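Local coordinates for hypothetical protein TM1380 (Thermotoga maritima, PDB 1Z85), which probably methylates the N3 position of a specific uridine in 16S ribosomal RNA, using S-adenosyl-L-methionine as methyl donor, at residues I133-A138 / L146-S151. Residues are numbered along the deposited sequence; the frame is centred on the assembly and turned at random.
Sequences IVVREA and LFPKVS
V135 projects from helix 128-142 toward the extended run that leads into strand 149-152, and its two methyls meet different residues there. CG1 stands anti to the backbone N (chi1 165°) and touches two residues ahead of the strand: F147 through its CB, at 4.0 Å, and the ring of P148. CG1 of V135 points at the CG-CD side of that proline ring, 4.0 Å from CD and as far from CG. The other methyl reaches the strand itself: CG2 of V135 lies 4.1 Å from CG1 of V150, the two side chains running past one another in opposite directions. The F147 ring extends past the V135 methyl CG1, which meets it obliquely, to the next residue of the helix, R136. With CG anti to its own carbonyl carbon (chi1 -70°), the phenyl crosses R136 at a slant; CE2 of F147 comes to 3.9 Å from CA of R136 and 4.2 Å from its CG. The aromatic carbon thus rests on the helix backbone and the root of the arginine chain. The guanidinium lies well beyond the ring, in salt bridges with E32 and D29. Y18 meets the F147 ring as well, and I103 of helix 96-108 touches V135. The contact lies in the beta-alpha-beta unit of strand 113-117, helix 128-142 and strand 149-152, the last an edge strand of the parallel sheet, as counted within this chain, in the methyltransferase domain of the alpha/beta knot fold. Backbone bonds of K149 and S151 to strand 113-117 place the strand. No hydrogen bond spans the two segments: what passes directly between them is van der Waals contact and the partial burial of apolar carbons, to which R136 adds only its aliphatic base.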
loop_
_atom_site.group_PDB
_atom_site.type_symbol
_atom_site.label_atom_id
_atom_site.label_comp_id
_atom_site.label_asym_id
_atom_site.label_seq_id
_atom_site.Cartn_x
_atom_site.Cartn_y
_atom_site.Cartn_z
ATOM N N ILE B 133 16.838 0.190 13.577
ATOM C CA ILE B 133 17.419 0.607 12.295
ATOM C C ILE B 133 16.355 0.809 11.199
ATOM O O ILE B 133 16.479 1.700 10.349
ATOM C CB ILE B 133 18.506 -0.393 11.838
ATOM C CG1 ILE B 133 19.707 -0.289 12.791
ATOM C CG2 ILE B 133 18.978 -0.125 10.384
ATOM C CD1 ILE B 133 20.660 -1.421 12.639
ATOM N N VAL B 134 15.322 -0.028 11.184
ATOM C CA VAL B 134 14.301 0.059 10.140
ATOM C C VAL B 134 13.554 1.362 10.380
ATOM O O VAL B 134 13.270 2.100 9.445
ATOM C CB VAL B 134 13.276 -1.139 10.196
ATOM C CG1 VAL B 134 12.160 -0.932 9.181
ATOM C CG2 VAL B 134 13.932 -2.469 9.910
ATOM N N VAL B 135 13.207 1.624 11.638
ATOM C CA VAL B 135 12.603 2.912 12.029
ATOM C C VAL B 135 13.463 4.132 11.656
ATOM O O VAL B 135 13.003 5.099 11.047
ATOM C CB VAL B 135 12.344 2.931 13.557
ATOM C CG1 VAL B 135 12.070 4.352 14.036
ATOM C CG2 VAL B 135 11.203 1.968 13.887
ATOM N N ARG B 136 14.725 4.077 12.015
ATOM C CA ARG B 136 15.637 5.150 11.664
ATOM C C ARG B 136 15.628 5.385 10.150
ATOM O O ARG B 136 15.487 6.486 9.695
ATOM C CB ARG B 136 17.036 4.792 12.142
ATOM C CG ARG B 136 18.049 5.858 11.855
ATOM C CD ARG B 136 19.395 5.285 11.489
ATOM N NE ARG B 136 19.983 4.654 12.653
ATOM C CZ ARG B 136 21.286 4.573 12.907
ATOM N NH1 ARG B 136 22.206 5.087 12.081
ATOM N NH2 ARG B 136 21.663 3.972 14.027
ATOM N N GLU B 137 15.831 4.344 9.361
ATOM C CA GLU B 137 16.025 4.554 7.927
ATOM C C GLU B 137 14.740 5.081 7.320
ATOM O O GLU B 137 14.782 5.985 6.522
ATOM C CB GLU B 137 16.508 3.271 7.211
ATOM C CG GLU B 137 17.961 2.808 7.623
ATOM C CD GLU B 137 19.099 3.813 7.274
ATOM O OE1 GLU B 137 18.844 4.897 6.711
ATOM O OE2 GLU B 137 20.270 3.524 7.565
ATOM N N ALA B 138 13.601 4.543 7.738
ATOM C CA ALA B 138 12.284 5.055 7.285
ATOM C C ALA B 138 12.030 6.510 7.670
ATOM O O ALA B 138 11.609 7.330 6.843
ATOM C CB ALA B 138 11.153 4.180 7.826
ATOM N N LEU B 146 10.651 13.090 15.175
ATOM C CA LEU B 146 10.357 12.381 16.412
ATOM C C LEU B 146 9.997 10.961 16.023
ATOM O O LEU B 146 8.969 10.727 15.432
ATOM C CB LEU B 146 9.222 13.073 17.195
ATOM C CG LEU B 146 8.765 12.344 18.479
ATOM C CD1 LEU B 146 9.841 12.280 19.573
ATOM C CD2 LEU B 146 7.515 12.958 19.065
ATOM N N PHE B 147 10.874 10.015 16.332
ATOM C CA PHE B 147 10.733 8.636 15.837
ATOM C C PHE B 147 9.696 7.955 16.732
ATOM O O PHE B 147 9.639 8.294 17.916
ATOM C CB PHE B 147 12.092 7.884 15.963
ATOM C CG PHE B 147 13.200 8.352 15.007
ATOM C CD1 PHE B 147 13.018 9.386 14.108
ATOM C CD2 PHE B 147 14.439 7.749 15.049
ATOM C CE1 PHE B 147 14.052 9.811 13.267
ATOM C CE2 PHE B 147 15.489 8.162 14.197
ATOM C CZ PHE B 147 15.286 9.175 13.311
ATOM N N PRO B 148 8.919 6.960 16.209
ATOM C CA PRO B 148 8.158 6.113 17.110
ATOM C C PRO B 148 9.077 5.325 18.045
ATOM O O PRO B 148 10.197 4.969 17.671
ATOM C CB PRO B 148 7.412 5.141 16.175
ATOM C CG PRO B 148 8.205 5.131 14.925
ATOM C CD PRO B 148 8.755 6.527 14.816
ATOM N N LYS B 149 8.579 5.071 19.252
ATOM C CA LYS B 149 9.236 4.215 20.194
ATOM C C LYS B 149 8.916 2.778 19.811
ATOM O O LYS B 149 7.918 2.549 19.160
ATOM C CB LYS B 149 8.723 4.469 21.622
ATOM C CG LYS B 149 8.597 5.913 22.073
ATOM C CD LYS B 149 9.870 6.735 21.943
ATOM C CE LYS B 149 9.687 8.139 22.593
ATOM N NZ LYS B 149 10.731 9.153 22.200
ATOM N N VAL B 150 9.787 1.831 20.193
ATOM C CA VAL B 150 9.568 0.387 20.002
ATOM C C VAL B 150 9.715 -0.321 21.351
ATOM O O VAL B 150 10.540 0.057 22.151
ATOM C CB VAL B 150 10.524 -0.244 18.944
ATOM C CG1 VAL B 150 10.289 0.401 17.531
ATOM C CG2 VAL B 150 11.965 -0.129 19.373
ATOM N N SER B 151 8.826 -1.285 21.612
ATOM C CA SER B 151 8.799 -2.045 22.838
ATOM C C SER B 151 8.376 -3.484 22.515
ATOM O O SER B 151 7.841 -3.772 21.406
ATOM C CB SER B 151 7.764 -1.448 23.785
ATOM O OG SER B 151 8.042 -0.077 24.041
#